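Local coordinates for protein PKS (Streptomyces albus, PDB 4OQJ) that probably condenses acyl units during polyketide assembly as a 3-oxoacyl-[acyl-carrier-protein] synthase, a ketosynthase of the AT-less oxazolomycin pathway, at residues Ala579-Pro584 with Leu630-Gly635; Ser613-Val618 with Gly669-Ala674; Ala307-Ala312 with Ala342-Ala347. One frame throughout, in Å; residues are numbered along the deposited sequence. Where two conformers were deposited one is given.

Contact 1 of 3, residues Ala579-Pro584 with Leu630-Gly635; sequences AELGTP and LRLLDG
The last turn of helix 568-581, which closes in a Schellman motif, sets Glu-580 and Leu-581 against Leu-632 of helix 627-635. The two helices belong to the small helical region around the three-stranded parallel sheet, well away from the large ketosynthase sheet. Leu-632 reaches out from its helix and supplies both methyls to the contact. Its CD1 lies 4.0 Å from CB of Glu-580, while its CD2 lies 4.0 Å from CG of Glu-580. The two side chains cross obliquely, and the methyls lie side by side along the stem of the acid, one against each of its first two carbons. Glu-580 presents that stem because its CG stands opposite the carbonyl carbon (chi1 -59°) and the chain then bends at the next bond (chi2 -79°). The bend carries the carboxylate past the leucine, its nearer oxygen OE2 remaining 4.6 Å from CD2 of Leu-632. On the other flank Leu-581 adds a looser touch, CD2 to CD1 of Leu-632 at 4.5 Å. The backbones stand well apart, with CA of Glu-580 and CA of Leu-632 separated by 8.2 Å.

Leu-581 also touches Leu-588 of helix 585-590. Leu-632 also rests on Phe-598 and Tyr-602 of helix 594-610, so it joins three helices. Directly after the contact, Gly-582 takes a positive phi of 80° and its N bonds back to O of Ala-579 at 3.2 Å, ending the helix and turning the chain toward Thr-583.

The join is therefore carried by carbon alone: methyl groups meet methylenes and a methyl toward the loose end of van der Waals contact near the surface, and the charged end of Glu-580 can keep to the solvent side while its stem shields part of Leu-632.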
loop_
_atom_site.group_PDB
_atom_site.type_symbol
_atom_site.label_atom_id
_atom_site.label_comp_id
_atom_site.label_asym_id
_atom_site.label_seq_id
_atom_site.Cartn_x
_atom_site.Cartn_y
_atom_site.Cartn_z
ATOM N N ALA A 579 28.662 -27.163 46.113
ATOM C CA ALA A 579 27.869 -26.937 47.317
ATOM C C ALA A 579 27.170 -28.227 47.745
ATOM O O ALA A 579 27.225 -28.622 48.911
ATOM C CB ALA A 579 26.856 -25.839 47.077
ATOM N N GLU A 580 26.528 -28.885 46.786
ATOM C CA GLU A 580 25.808 -30.127 47.044
ATOM C C GLU A 580 26.733 -31.237 47.530
ATOM O O GLU A 580 26.353 -32.045 48.370
ATOM C CB GLU A 580 25.084 -30.592 45.775
ATOM C CG GLU A 580 24.085 -29.597 45.209
ATOM C CD GLU A 580 22.761 -29.596 45.942
ATOM O OE1 GLU A 580 22.626 -30.327 46.949
ATOM O OE2 GLU A 580 21.853 -28.858 45.503
ATOM N N LEU A 581 27.943 -31.286 46.982
ATOM C CA LEU A 581 28.880 -32.356 47.307
ATOM C C LEU A 581 29.572 -32.119 48.638
ATOM O O LEU A 581 30.209 -33.022 49.172
ATOM C CB LEU A 581 29.938 -32.501 46.211
ATOM C CG LEU A 581 29.463 -32.908 44.817
ATOM C CD1 LEU A 581 30.667 -33.104 43.906
ATOM C CD2 LEU A 581 28.591 -34.158 44.853
ATOM N N GLY A 582 29.469 -30.897 49.148
ATOM C CA GLY A 582 30.092 -30.539 50.409
ATOM C C GLY A 582 31.578 -30.233 50.321
ATOM O O GLY A 582 32.262 -30.236 51.340
ATOM N N THR A 583 32.078 -29.955 49.119
ATOM C CA THR A 583 33.503 -29.683 48.920
ATOM C C THR A 583 33.721 -28.304 48.289
ATOM O O THR A 583 32.958 -27.891 47.419
ATOM C CB THR A 583 34.151 -30.756 48.028
ATOM O OG1 THR A 583 33.789 -32.054 48.509
ATOM C CG2 THR A 583 35.667 -30.616 48.030
ATOM N N PRO A 584 34.760 -27.576 48.731
ATOM C CA PRO A 584 35.020 -26.283 48.085
ATOM C C PRO A 584 35.323 -26.426 46.590
ATOM O O PRO A 584 35.975 -27.394 46.189
ATOM C CB PRO A 584 36.239 -25.751 48.843
ATOM C CG PRO A 584 36.156 -26.409 50.186
ATOM C CD PRO A 584 35.593 -27.774 49.933
ATOM N N LEU A 630 24.630 -39.007 43.461
ATOM C CA LEU A 630 23.529 -39.879 43.058
ATOM C C LEU A 630 22.220 -39.095 43.023
ATOM O O LEU A 630 21.421 -39.252 42.096
ATOM C CB LEU A 630 23.412 -41.086 43.999
ATOM C CG LEU A 630 24.544 -42.114 43.939
ATOM C CD1 LEU A 630 24.343 -43.188 45.013
ATOM C CD2 LEU A 630 24.662 -42.763 42.556
ATOM N N ARG A 631 22.010 -38.233 44.015
ATOM C CA ARG A 631 20.802 -37.412 44.055
ATOM C C ARG A 631 20.768 -36.449 42.871
ATOM O O ARG A 631 19.733 -36.279 42.229
ATOM C CB ARG A 631 20.715 -36.628 45.367
ATOM N N LEU A 632 21.901 -35.818 42.590
ATOM C CA LEU A 632 21.982 -34.865 41.497
ATOM C C LEU A 632 21.659 -35.548 40.177
ATOM O O LEU A 632 20.983 -34.971 39.327
ATOM C CB LEU A 632 23.370 -34.225 41.439
ATOM C CG LEU A 632 23.642 -33.132 42.472
ATOM C CD1 LEU A 632 25.101 -32.694 42.426
ATOM C CD2 LEU A 632 22.725 -31.934 42.254
ATOM N N LEU A 633 22.141 -36.780 40.011
ATOM C CA LEU A 633 21.862 -37.543 38.804
ATOM C C LEU A 633 20.380 -37.879 38.722
ATOM O O LEU A 633 19.798 -37.870 37.637
ATOM C CB LEU A 633 22.697 -38.820 38.758
ATOM C CG LEU A 633 24.165 -38.657 38.354
ATOM C CD1 LEU A 633 24.864 -39.996 38.405
ATOM C CD2 LEU A 633 24.313 -38.046 36.956
ATOM N N ASP A 634 19.773 -38.171 39.870
ATOM C CA ASP A 634 18.339 -38.440 39.933
ATOM C C ASP A 634 17.534 -37.200 39.565
ATOM O O ASP A 634 16.559 -37.285 38.823
ATOM C CB ASP A 634 17.941 -38.922 41.330
ATOM C CG ASP A 634 18.160 -40.409 41.517
ATOM O OD1 ASP A 634 17.505 -41.200 40.806
ATOM O OD2 ASP A 634 18.971 -40.791 42.388
ATOM N N GLY A 635 17.959 -36.053 40.087
ATOM C CA GLY A 635 17.289 -34.790 39.849
ATOM C C GLY A 635 17.181 -34.404 38.386
ATOM O O GLY A 635 16.152 -33.885 37.963
#

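Contact 2 of 3, residues Ser613-Val618 with Gly669-Ala674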
loop_
_atom_site.group_PDB
_atom_site.type_symbol
_atom_site.label_atom_id
_atom_site.label_comp_id
_atom_site.label_asym_id
_atom_site.label_seq_id
_atom_site.Cartn_x
_atom_site.Cartn_y
_atom_site.Cartn_z
ATOM N N SER A 613 19.972 -27.753 25.167
ATOM C CA SER A 613 20.183 -29.148 24.802
ATOM C C SER A 613 19.106 -30.023 25.409
ATOM O O SER A 613 18.722 -29.830 26.567
ATOM C CB SER A 613 21.547 -29.651 25.269
ATOM O OG SER A 613 21.656 -31.046 25.026
ATOM N N THR A 614 18.639 -30.996 24.634
ATOM C CA THR A 614 17.661 -31.953 25.134
ATOM C C THR A 614 18.201 -33.377 24.990
ATOM O O THR A 614 17.462 -34.348 25.150
ATOM C CB THR A 614 16.297 -31.796 24.409
ATOM O OG1 THR A 614 16.465 -31.878 22.987
ATOM C CG2 THR A 614 15.675 -30.452 24.755
ATOM N N ALA A 615 19.501 -33.487 24.717
ATOM C CA ALA A 615 20.188 -34.778 24.682
ATOM C C ALA A 615 20.152 -35.465 26.051
ATOM O O ALA A 615 20.515 -34.857 27.051
ATOM C CB ALA A 615 21.620 -34.593 24.246
ATOM N N PRO A 616 19.728 -36.739 26.100
ATOM C CA PRO A 616 19.774 -37.457 27.380
ATOM C C PRO A 616 21.178 -37.569 27.957
ATOM O O PRO A 616 22.156 -37.717 27.216
ATOM C CB PRO A 616 19.232 -38.851 27.030
ATOM C CG PRO A 616 18.457 -38.670 25.789
ATOM C CD PRO A 616 19.102 -37.544 25.034
ATOM N N VAL A 617 21.256 -37.482 29.280
ATOM C CA VAL A 617 22.474 -37.758 30.010
ATOM C C VAL A 617 22.451 -39.219 30.419
ATOM O O VAL A 617 21.528 -39.657 31.105
ATOM C CB VAL A 617 22.617 -36.862 31.260
ATOM C CG1 VAL A 617 23.857 -37.237 32.065
ATOM C CG2 VAL A 617 22.672 -35.391 30.860
ATOM N N VAL A 618 23.466 -39.968 29.989
ATOM C CA VAL A 618 23.653 -41.356 30.414
ATOM C C VAL A 618 24.787 -41.460 31.437
ATOM O O VAL A 618 25.933 -41.074 31.170
ATOM C CB VAL A 618 23.956 -42.275 29.212
ATOM C CG1 VAL A 618 24.146 -43.730 29.664
ATOM C CG2 VAL A 618 22.838 -42.192 28.197
ATOM N N GLY A 669 28.867 -28.385 19.083
ATOM C CA GLY A 669 28.873 -28.622 17.650
ATOM C C GLY A 669 28.496 -30.050 17.297
ATOM O O GLY A 669 27.676 -30.275 16.414
ATOM N N ARG A 670 29.065 -31.023 18.003
ATOM C CA ARG A 670 28.775 -32.425 17.717
ATOM C C ARG A 670 27.296 -32.710 17.961
ATOM O O ARG A 670 26.639 -33.349 17.141
ATOM C CB ARG A 670 29.651 -33.357 18.572
ATOM C CG ARG A 670 30.200 -34.573 17.835
ATOM C CD ARG A 670 29.102 -35.566 17.493
ATOM N N LEU A 671 26.762 -32.225 19.079
ATOM C CA LEU A 671 25.357 -32.450 19.398
ATOM C C LEU A 671 24.449 -31.748 18.380
ATOM O O LEU A 671 23.489 -32.332 17.865
ATOM C CB LEU A 671 25.046 -31.958 20.813
ATOM C CG LEU A 671 25.755 -32.701 21.955
ATOM C CD1 LEU A 671 25.537 -31.993 23.279
ATOM C CD2 LEU A 671 25.287 -34.140 22.043
ATOM N N TRP A 672 24.757 -30.487 18.092
ATOM C CA TRP A 672 23.885 -29.677 17.255
ATOM C C TRP A 672 23.852 -30.250 15.843
ATOM O O TRP A 672 22.780 -30.366 15.272
ATOM C CB TRP A 672 24.331 -28.210 17.239
ATOM C CG TRP A 672 23.496 -27.356 16.305
ATOM C CD1 TRP A 672 22.287 -26.774 16.573
ATOM C CD2 TRP A 672 23.815 -27.007 14.955
ATOM N NE1 TRP A 672 21.842 -26.082 15.474
ATOM C CE2 TRP A 672 22.766 -26.211 14.462
ATOM C CE3 TRP A 672 24.895 -27.288 14.109
ATOM C CZ2 TRP A 672 22.752 -25.702 13.165
ATOM C CZ3 TRP A 672 24.878 -26.778 12.814
ATOM C CH2 TRP A 672 23.814 -25.991 12.363
ATOM N N THR A 673 25.004 -30.627 15.285
ATOM C CA THR A 673 25.014 -31.163 13.915
ATOM C C THR A 673 24.197 -32.448 13.855
ATOM O O THR A 673 23.599 -32.770 12.829
ATOM C CB THR A 673 26.434 -31.448 13.369
ATOM O OG1 THR A 673 27.120 -32.374 14.224
ATOM C CG2 THR A 673 27.244 -30.155 13.214
ATOM N N ALA A 674 24.151 -33.166 14.968
ATOM C CA ALA A 674 23.446 -34.441 15.030
ATOM C C ALA A 674 21.961 -34.260 15.349
ATOM O O ALA A 674 21.228 -35.240 15.505
ATOM C CB ALA A 674 24.104 -35.346 16.070
#
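Ser-613 holds OG opposite its own backbone N (chi1 174°), and Leu-671 swings CG away from its carbonyl carbon and beside its N (chi1 -65°), which brings the serine hydroxyl and the forked end of the leucine together. CD1 of Leu-671 comes to 4.4 Å from OG of Ser-613, and the other methyl, CD2, lies 4.3 Å from CB of Ala-615. The leucine thus reaches across from helix 660-673 with one branch to each of two residues in the loop that leads into strand 617-618. Between these two residues the loop is folded into an ST turn: N of Ala-615 donates to OG of Ser-613 at 3.3 Å, with an N-H...O angle of 153°, so that the hydroxyl and the alanine methyl both come up against Leu-671.

The same hydroxyl is hydrogen-bonded to OD2 of Asp-676, whose OD1 receives N of Thr-614, so the aspartate just beyond the helix grips the turn twice. Leu-671 is meanwhile packed among Leu-608 of helix 594-610, Pro-546 and Val-548, the last on the strand that pairs with 617-618.

Chemically the contact divides in two. The leucine contributes loose dispersion contacts alone, while the bonds of the ST turn and of Asp-676 fix the rotation of the Ser-613 hydroxyl and satisfy it beside an apolar neighbour.

Contact 3 of 3, residues Ala307-Ala312 with Ala342-Ala347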
loop_
_atom_site.group_PDB
_atom_site.type_symbol
_atom_site.label_atom_id
_atom_site.label_comp_id
_atom_site.label_asym_id
_atom_site.label_seq_id
_atom_site.Cartn_x
_atom_site.Cartn_y
_atom_site.Cartn_z
ATOM N N ALA A 307 7.589 18.933 -6.843
ATOM C CA ALA A 307 6.965 18.908 -5.519
ATOM C C ALA A 307 7.423 17.714 -4.691
ATOM O O ALA A 307 7.695 17.846 -3.500
ATOM C CB ALA A 307 5.455 18.889 -5.640
ATOM N N VAL A 308 7.513 16.536 -5.290
ATOM C CA VAL A 308 7.824 15.381 -4.455
ATOM C C VAL A 308 9.295 15.453 -3.999
ATOM O O VAL A 308 9.625 15.041 -2.884
ATOM C CB VAL A 308 7.523 14.054 -5.177
ATOM C CG1 VAL A 308 8.651 13.667 -6.136
ATOM C CG2 VAL A 308 7.299 12.966 -4.163
ATOM N N VAL A 309 10.167 16.030 -4.821
ATOM C CA VAL A 309 11.573 16.169 -4.427
ATOM C C VAL A 309 11.705 17.147 -3.256
ATOM O O VAL A 309 12.363 16.862 -2.245
ATOM C CB VAL A 309 12.432 16.631 -5.614
ATOM C CG1 VAL A 309 13.864 17.005 -5.177
ATOM C CG2 VAL A 309 12.471 15.537 -6.655
ATOM N N ALA A 310 11.056 18.297 -3.382
ATOM C CA ALA A 310 11.070 19.286 -2.317
ATOM C C ALA A 310 10.476 18.699 -1.039
ATOM O O ALA A 310 11.015 18.895 0.046
ATOM C CB ALA A 310 10.301 20.544 -2.751
ATOM N N GLU A 311 9.376 17.965 -1.170
ATOM C CA GLU A 311 8.667 17.395 -0.023
ATOM C C GLU A 311 9.548 16.399 0.710
ATOM O O GLU A 311 9.578 16.352 1.934
ATOM C CB GLU A 311 7.362 16.705 -0.460
ATOM C CG GLU A 311 6.510 16.216 0.712
ATOM C CD GLU A 311 5.234 15.474 0.298
ATOM O OE1 GLU A 311 4.797 15.579 -0.864
ATOM O OE2 GLU A 311 4.658 14.783 1.156
ATOM N N ALA A 312 10.275 15.591 -0.047
ATOM C CA ALA A 312 11.180 14.608 0.568
ATOM C C ALA A 312 12.307 15.298 1.342
ATOM O O ALA A 312 12.637 14.899 2.464
ATOM C CB ALA A 312 11.758 13.689 -0.497
ATOM N N ALA A 342 14.594 20.050 -15.142
ATOM C CA ALA A 342 13.864 21.279 -14.833
ATOM C C ALA A 342 13.178 21.160 -13.475
ATOM O O ALA A 342 13.142 22.111 -12.700
ATOM C CB ALA A 342 12.841 21.587 -15.917
ATOM N N ALA A 343 12.646 19.981 -13.181
ATOM C CA ALA A 343 11.952 19.750 -11.922
ATOM C C ALA A 343 12.929 19.748 -10.747
ATOM O O ALA A 343 12.649 20.329 -9.706
ATOM C CB ALA A 343 11.185 18.431 -11.977
ATOM N N LEU A 344 14.068 19.080 -10.919
ATOM C CA LEU A 344 15.124 19.075 -9.912
ATOM C C LEU A 344 15.687 20.479 -9.664
ATOM O O LEU A 344 15.909 20.871 -8.514
ATOM C CB LEU A 344 16.253 18.148 -10.338
ATOM C CG LEU A 344 15.974 16.648 -10.224
ATOM C CD1 LEU A 344 17.045 15.896 -10.991
ATOM C CD2 LEU A 344 15.937 16.216 -8.740
ATOM N N ASN A 345 15.922 21.222 -10.738
ATOM C CA ASN A 345 16.364 22.619 -10.618
ATOM C C ASN A 345 15.366 23.408 -9.764
ATOM O O ASN A 345 15.747 24.121 -8.841
ATOM C CB ASN A 345 16.503 23.291 -11.990
ATOM C CG ASN A 345 17.793 22.920 -12.720
ATOM O OD1 ASN A 345 18.718 22.352 -12.143
ATOM N ND2 ASN A 345 17.851 23.248 -14.008
ATOM N N GLN A 346 14.084 23.265 -10.078
ATOM C CA GLN A 346 13.048 24.023 -9.378
ATOM C C GLN A 346 13.046 23.641 -7.898
ATOM O O GLN A 346 13.027 24.514 -7.029
ATOM C CB GLN A 346 11.664 23.785 -10.000
ATOM C CG GLN A 346 10.535 24.459 -9.232
ATOM C CD GLN A 346 9.159 24.219 -9.843
ATOM O OE1 GLN A 346 8.971 24.350 -11.050
ATOM N NE2 GLN A 346 8.193 23.860 -9.004
ATOM N N ALA A 347 13.078 22.343 -7.600
ATOM C CA ALA A 347 13.094 21.907 -6.211
ATOM C C ALA A 347 14.355 22.388 -5.489
ATOM O O ALA A 347 14.278 22.877 -4.360
ATOM C CB ALA A 347 12.982 20.385 -6.125
#
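Leu-344 meets Val-309 through its far end: its CB starts away from helix 302-316, but CD2 returns to lie 4.1 Å from CG2 and 4.2 Å from CG1 of Val-309. The methyl thus faces the valine fork, and the two side chains cross at about a right angle. Farther along, Gln-346 binds Gln-303 near the start of the opposing helix. Ala-347 then points directly across. Its CB lies 3.6 Å from CG1 of Val-309, the branch set opposite the valine's backbone N (chi1 171°), and 4.3 Å from CB of Ala-310.

With an alanine on either side, the CA atoms of Ala-310 and Ala-347 come within 5.1 Å. The axes of 307-312 and 342-347 approach to 8.6 Å and lie 38° from parallel. Val-309 also packs on His-444 of strand 441-448, while Glu-311 forms a salt bridge through OE1 with NH1 of Arg-131 of the second subunit.

Short side chains allow the close approach, and the interface, buried and purely apolar, depends on snug methyl packing and on no polar bond between the two segments.

How the contacts relate
From the N terminus, contact 3 comes first: it closes a helix-strand-helix loop around strand 325-327, joining helices 302-316 and 336-348 within the ketosynthase part, before either of the others opens. Contacts 1 and 2 follow and cross: 579-584 opens contact 1, 613-618 opens contact 2, 630-635 closes the first and 669-674 the second. Their loops overlap along the chain, sharing strand 617-618 and helix 627-635. Contact 1 ties helix 568-581 to helix 627-635; contact 2 ties the loop before strand 617-618 to helix 660-673. The centres of contacts 1 and 2 are about 23 Å apart, whereas that of contact 3 lies about 75 Å and about 61 Å from them, across the chain's centre.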